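Local coordinates for glutamine cyclotransferase (Porphyromonas gingivalis W83, PDB 6QQL), which probably cyclises N-terminal glutamine of peptides to pyroglutamate, as a zinc-dependent type II glutaminyl cyclase, at residues 222-230 / 261-269. Residues are numbered along the deposited sequence; the frame is centred on the assembly and turned at random.
Sequences PGLISAVWQ and GIPCIDIIN
The indole nitrogen NE1 of W229 is shared by two weak hydrogen bonds, to the carbonyls of F211 and I242, while the six-membered ring of the same indole meets I267 across the contact. There CZ3 of W229 comes to 4.0 Å from CG1 of I267, an oblique approach in which the two side chains run past each other in opposite directions. The methyl CD1 of I265 lies near the plane of the indole, at its edge.

I265 buries the largest area of any residue here and works with two branches. Its CG1 sits between the backbone N and the carbonyl carbon (chi1 71°); with the chain then extended (chi2 -171°), CD1 is carried to V228, where it meets CG2 end to end at 3.5 Å. The other branch, CG2, enters between L224 and I225: it lies 3.7 Å from CG of L224 and 3.9 Å from CB of I225. L224 also reaches the loop residue just before the strand, its CD2 lying 3.4 Å from O of P263.

The axes of 222-230 and 264-268 approach to 7.9 Å, their N-to-C directions 40° apart. The helix thus covers one face of the outermost strand in the central mixed sheet of this M28-family alpha/beta fold. Backbone hydrogen bonds link P263, I265 and I267 with G198, L200 and D202 of neighbouring strand 197-202, and helix 294-311 adds Y307, T303 and V304 against L224, V228 and I267.

All the side-chain pairs joining the segments are apolar, so their mutual placement rests on fitted shape and burial, whereas the weak NE1 bonds, with the edge-to-face rings of W213 and F241, help to orient the indole.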
ATOM      1  N   PRO A 222       5.308  10.098 -15.339  1.00 28.00           N
ATOM      2  CA  PRO A 222       5.760   9.240 -16.441  1.00 20.49           C
ATOM      3  C   PRO A 222       7.166   8.730 -16.252  1.00 20.54           C
ATOM      4  O   PRO A 222       7.436   7.563 -16.548  1.00 32.78           O
ATOM      5  CB  PRO A 222       5.643  10.162 -17.661  1.00 33.07           C
ATOM      6  CG  PRO A 222       5.778  11.545 -17.093  1.00 28.67           C
ATOM      7  CD  PRO A 222       5.073  11.482 -15.783  1.00 27.71           C
ATOM      8  N   GLY A 223       8.076   9.557 -15.744  1.00 21.60           N
ATOM      9  CA  GLY A 223       9.425   9.071 -15.537  1.00 20.88           C
ATOM     10  C   GLY A 223       9.453   8.021 -14.459  1.00 29.99           C
ATOM     11  O   GLY A 223      10.076   6.969 -14.618  1.00 41.19           O
ATOM     12  N   LEU A 224       8.720   8.268 -13.374  1.00 35.91           N
ATOM     13  CA  LEU A 224       8.629   7.312 -12.280  1.00 29.49           C
ATOM     14  C   LEU A 224       8.098   5.968 -12.746  1.00 22.37           C
ATOM     15  O   LEU A 224       8.744   4.933 -12.558  1.00 21.12           O
ATOM     16  CB  LEU A 224       7.728   7.894 -11.194  1.00 29.03           C
ATOM     17  CG  LEU A 224       7.615   7.080  -9.920  1.00 32.52           C
ATOM     18  CD1 LEU A 224       8.986   6.559  -9.474  1.00 25.40           C
ATOM     19  CD2 LEU A 224       6.928   7.944  -8.868  1.00 31.46           C
ATOM     20  N   ILE A 225       6.946   5.972 -13.409  1.00 19.03           N
ATOM     21  CA  ILE A 225       6.354   4.726 -13.889  1.00 33.55           C
ATOM     22  C   ILE A 225       7.337   3.965 -14.783  1.00 32.92           C
ATOM     23  O   ILE A 225       7.477   2.741 -14.663  1.00 41.00           O
ATOM     24  CB  ILE A 225       4.995   5.020 -14.565  1.00 47.38           C
ATOM     25  CG1 ILE A 225       4.039   3.836 -14.452  1.00 43.57           C
ATOM     26  CG2 ILE A 225       5.125   5.467 -16.021  1.00 50.29           C
ATOM     27  CD1 ILE A 225       2.699   4.139 -15.056  1.00 42.48           C
ATOM     28  N   SER A 226       8.053   4.671 -15.672  1.00 24.54           N
ATOM     29  CA  SER A 226       9.006   3.995 -16.556  1.00 26.86           C
ATOM     30  C   SER A 226      10.181   3.422 -15.769  1.00 28.05           C
ATOM     31  O   SER A 226      10.604   2.281 -16.005  1.00 22.94           O
ATOM     32  CB  SER A 226       9.511   4.938 -17.650  1.00 24.08           C
ATOM     33  OG  SER A 226       8.441   5.443 -18.425  1.00 36.03           O
ATOM     34  N   ALA A 227      10.748   4.224 -14.866  1.00 19.80           N
ATOM     35  CA  ALA A 227      11.896   3.782 -14.087  1.00 19.74           C
ATOM     36  C   ALA A 227      11.584   2.512 -13.294  1.00 19.11           C
ATOM     37  O   ALA A 227      12.417   1.606 -13.206  1.00 19.21           O
ATOM     38  CB  ALA A 227      12.358   4.914 -13.168  1.00 27.51           C
ATOM     39  N   VAL A 228      10.397   2.427 -12.699  1.00 24.83           N
ATOM     40  CA  VAL A 228      10.068   1.237 -11.926  1.00 17.99           C
ATOM     41  C   VAL A 228       9.918   0.038 -12.849  1.00 28.70           C
ATOM     42  O   VAL A 228      10.546  -1.006 -12.644  1.00 26.49           O
ATOM     43  CB  VAL A 228       8.794   1.458 -11.089  1.00 17.41           C
ATOM     44  CG1 VAL A 228       8.357   0.153 -10.457  1.00 16.97           C
ATOM     45  CG2 VAL A 228       9.050   2.491  -9.997  1.00 17.24           C
ATOM     46  N   TRP A 229       9.114   0.188 -13.905  1.00 30.67           N
ATOM     47  CA  TRP A 229       8.810  -0.928 -14.796  1.00 27.77           C
ATOM     48  C   TRP A 229      10.045  -1.411 -15.540  1.00 28.18           C
ATOM     49  O   TRP A 229      10.139  -2.595 -15.888  1.00 19.46           O
ATOM     50  CB  TRP A 229       7.717  -0.513 -15.767  1.00 23.73           C
ATOM     51  CG  TRP A 229       6.343  -1.047 -15.435  1.00 28.52           C
ATOM     52  CD1 TRP A 229       5.604  -1.945 -16.170  1.00 29.99           C
ATOM     53  CD2 TRP A 229       5.536  -0.701 -14.298  1.00 33.84           C
ATOM     54  NE1 TRP A 229       4.385  -2.168 -15.559  1.00 34.51           N
ATOM     55  CE2 TRP A 229       4.323  -1.424 -14.409  1.00 36.18           C
ATOM     56  CE3 TRP A 229       5.720   0.151 -13.195  1.00 29.39           C
ATOM     57  CZ2 TRP A 229       3.313  -1.324 -13.463  1.00 23.73           C
ATOM     58  CZ3 TRP A 229       4.723   0.242 -12.254  1.00 17.03           C
ATOM     59  CH2 TRP A 229       3.530  -0.487 -12.396  1.00 26.37           C
ATOM     60  N   GLN A 230      10.978  -0.507 -15.830  1.00 32.23           N
ATOM     61  CA  GLN A 230      12.233  -0.924 -16.436  1.00 26.66           C
ATOM     62  C   GLN A 230      13.114  -1.654 -15.429  1.00 24.72           C
ATOM     63  O   GLN A 230      13.819  -2.600 -15.791  1.00 32.50           O
ATOM     64  CB  GLN A 230      12.933   0.291 -17.033  1.00 26.20           C
ATOM     65  CG  GLN A 230      12.324   0.616 -18.376  1.00 46.04           C
ATOM     66  CD  GLN A 230      13.204   1.453 -19.278  1.00 62.21           C
ATOM     67  OE1 GLN A 230      13.687   0.968 -20.304  1.00 64.24           O
ATOM     68  NE2 GLN A 230      13.387   2.726 -18.926  1.00 62.85           N
ATOM     69  N   GLY A 261       1.247  17.590  -4.554  1.00 30.89           N
ATOM     70  CA  GLY A 261       2.057  17.806  -5.728  1.00 20.05           C
ATOM     71  C   GLY A 261       3.115  16.763  -5.935  1.00 23.43           C
ATOM     72  O   GLY A 261       4.051  16.988  -6.700  1.00 43.14           O
ATOM     73  N   ILE A 262       3.038  15.641  -5.237  1.00 19.04           N
ATOM     74  CA  ILE A 262       4.089  14.648  -5.395  1.00 27.91           C
ATOM     75  C   ILE A 262       3.729  13.679  -6.522  1.00 32.26           C
ATOM     76  O   ILE A 262       2.632  13.085  -6.515  1.00 22.38           O
ATOM     77  CB  ILE A 262       4.342  13.929  -4.065  1.00 25.32           C
ATOM     78  CG1 ILE A 262       4.545  14.974  -2.963  1.00 22.44           C
ATOM     79  CG2 ILE A 262       5.522  12.964  -4.197  1.00 25.52           C
ATOM     80  CD1 ILE A 262       4.831  14.400  -1.601  1.00 29.08           C
ATOM     81  N   PRO A 263       4.615  13.478  -7.501  1.00 26.14           N
ATOM     82  CA  PRO A 263       4.359  12.471  -8.541  1.00 18.54           C
ATOM     83  C   PRO A 263       4.376  11.075  -7.940  1.00 17.90           C
ATOM     84  O   PRO A 263       5.382  10.638  -7.374  1.00 17.77           O
ATOM     85  CB  PRO A 263       5.508  12.683  -9.536  1.00 19.06           C
ATOM     86  CG  PRO A 263       6.575  13.265  -8.732  1.00 19.27           C
ATOM     87  CD  PRO A 263       5.912  14.144  -7.689  1.00 20.22           C
ATOM     88  N   CYS A 264       3.239  10.387  -8.027  1.00 23.13           N
ATOM     89  CA  CYS A 264       3.076   9.065  -7.441  1.00 28.12           C
ATOM     90  C   CYS A 264       2.631   8.051  -8.491  1.00 31.67           C
ATOM     91  O   CYS A 264       2.003   8.410  -9.493  1.00 27.36           O
ATOM     92  CB  CYS A 264       2.068   9.109  -6.285  1.00 26.81           C
ATOM     93  SG  CYS A 264       2.536  10.294  -4.981  1.00 22.84           S
ATOM     94  N   ILE A 265       3.031   6.785  -8.289  1.00 34.71           N
ATOM     95  CA  ILE A 265       2.520   5.664  -9.073  1.00 26.05           C
ATOM     96  C   ILE A 265       1.898   4.635  -8.136  1.00 28.15           C
ATOM     97  O   ILE A 265       2.249   4.515  -6.958  1.00 29.87           O
ATOM     98  CB  ILE A 265       3.585   4.977  -9.950  1.00 16.74           C
ATOM     99  CG1 ILE A 265       4.567   4.189  -9.072  1.00 16.60           C
ATOM    100  CG2 ILE A 265       4.254   5.990 -10.874  1.00 17.29           C
ATOM    101  CD1 ILE A 265       5.768   3.642  -9.799  1.00 16.73           C
ATOM    102  N   ASP A 266       1.009   3.837  -8.709  1.00 27.17           N
ATOM    103  CA  ASP A 266       0.263   2.817  -7.990  1.00 30.46           C
ATOM    104  C   ASP A 266       0.583   1.453  -8.601  1.00 30.60           C
ATOM    105  O   ASP A 266       0.096   1.119  -9.687  1.00 37.25           O
ATOM    106  CB  ASP A 266      -1.228   3.118  -8.071  1.00 15.85           C
ATOM    107  CG  ASP A 266      -2.031   2.342  -7.066  1.00 23.83           C
ATOM    108  OD1 ASP A 266      -1.443   1.606  -6.249  1.00 17.82           O
ATOM    109  OD2 ASP A 266      -3.265   2.452  -7.109  1.00 24.58           O
ATOM    110  N   ILE A 267       1.375   0.649  -7.898  1.00 15.52           N
ATOM    111  CA  ILE A 267       1.584  -0.739  -8.283  1.00 15.55           C
ATOM    112  C   ILE A 267       0.405  -1.526  -7.714  1.00 19.31           C
ATOM    113  O   ILE A 267       0.330  -1.756  -6.508  1.00 21.86           O
ATOM    114  CB  ILE A 267       2.926  -1.281  -7.784  1.00 15.45           C
ATOM    115  CG1 ILE A 267       4.086  -0.472  -8.362  1.00 15.70           C
ATOM    116  CG2 ILE A 267       3.104  -2.714  -8.238  1.00 15.56           C
ATOM    117  CD1 ILE A 267       5.307  -0.423  -7.461  1.00 15.59           C
ATOM    118  N   ILE A 268      -0.536  -1.911  -8.574  1.00 20.82           N
ATOM    119  CA  ILE A 268      -1.816  -2.460  -8.144  1.00 25.00           C
ATOM    120  C   ILE A 268      -2.265  -3.551  -9.109  1.00 37.77           C
ATOM    121  O   ILE A 268      -2.184  -3.402 -10.332  1.00 34.21           O
ATOM    122  CB  ILE A 268      -2.887  -1.360  -8.024  1.00 19.18           C
ATOM    123  CG1 ILE A 268      -4.254  -1.964  -7.670  1.00 25.83           C
ATOM    124  CG2 ILE A 268      -2.944  -0.513  -9.300  1.00 16.05           C
ATOM    125  CD1 ILE A 268      -5.254  -0.943  -7.112  1.00 15.84           C
ATOM    126  N   ASN A 269      -2.782  -4.635  -8.550  1.00 42.36           N
ATOM    127  CA  ASN A 269      -3.220  -5.774  -9.345  1.00 39.49           C
ATOM    128  C   ASN A 269      -4.543  -5.444 -10.029  1.00 29.85           C
ATOM    129  O   ASN A 269      -5.614  -5.542  -9.429  1.00 32.13           O
ATOM    130  CB  ASN A 269      -3.352  -7.004  -8.463  1.00 34.20           C
ATOM    131  CG  ASN A 269      -3.689  -8.221  -9.247  1.00 24.15           C
ATOM    132  OD1 ASN A 269      -3.622  -8.206 -10.476  1.00 19.93           O
ATOM    133  ND2 ASN A 269      -4.023  -9.301  -8.556  1.00 27.99           N
TER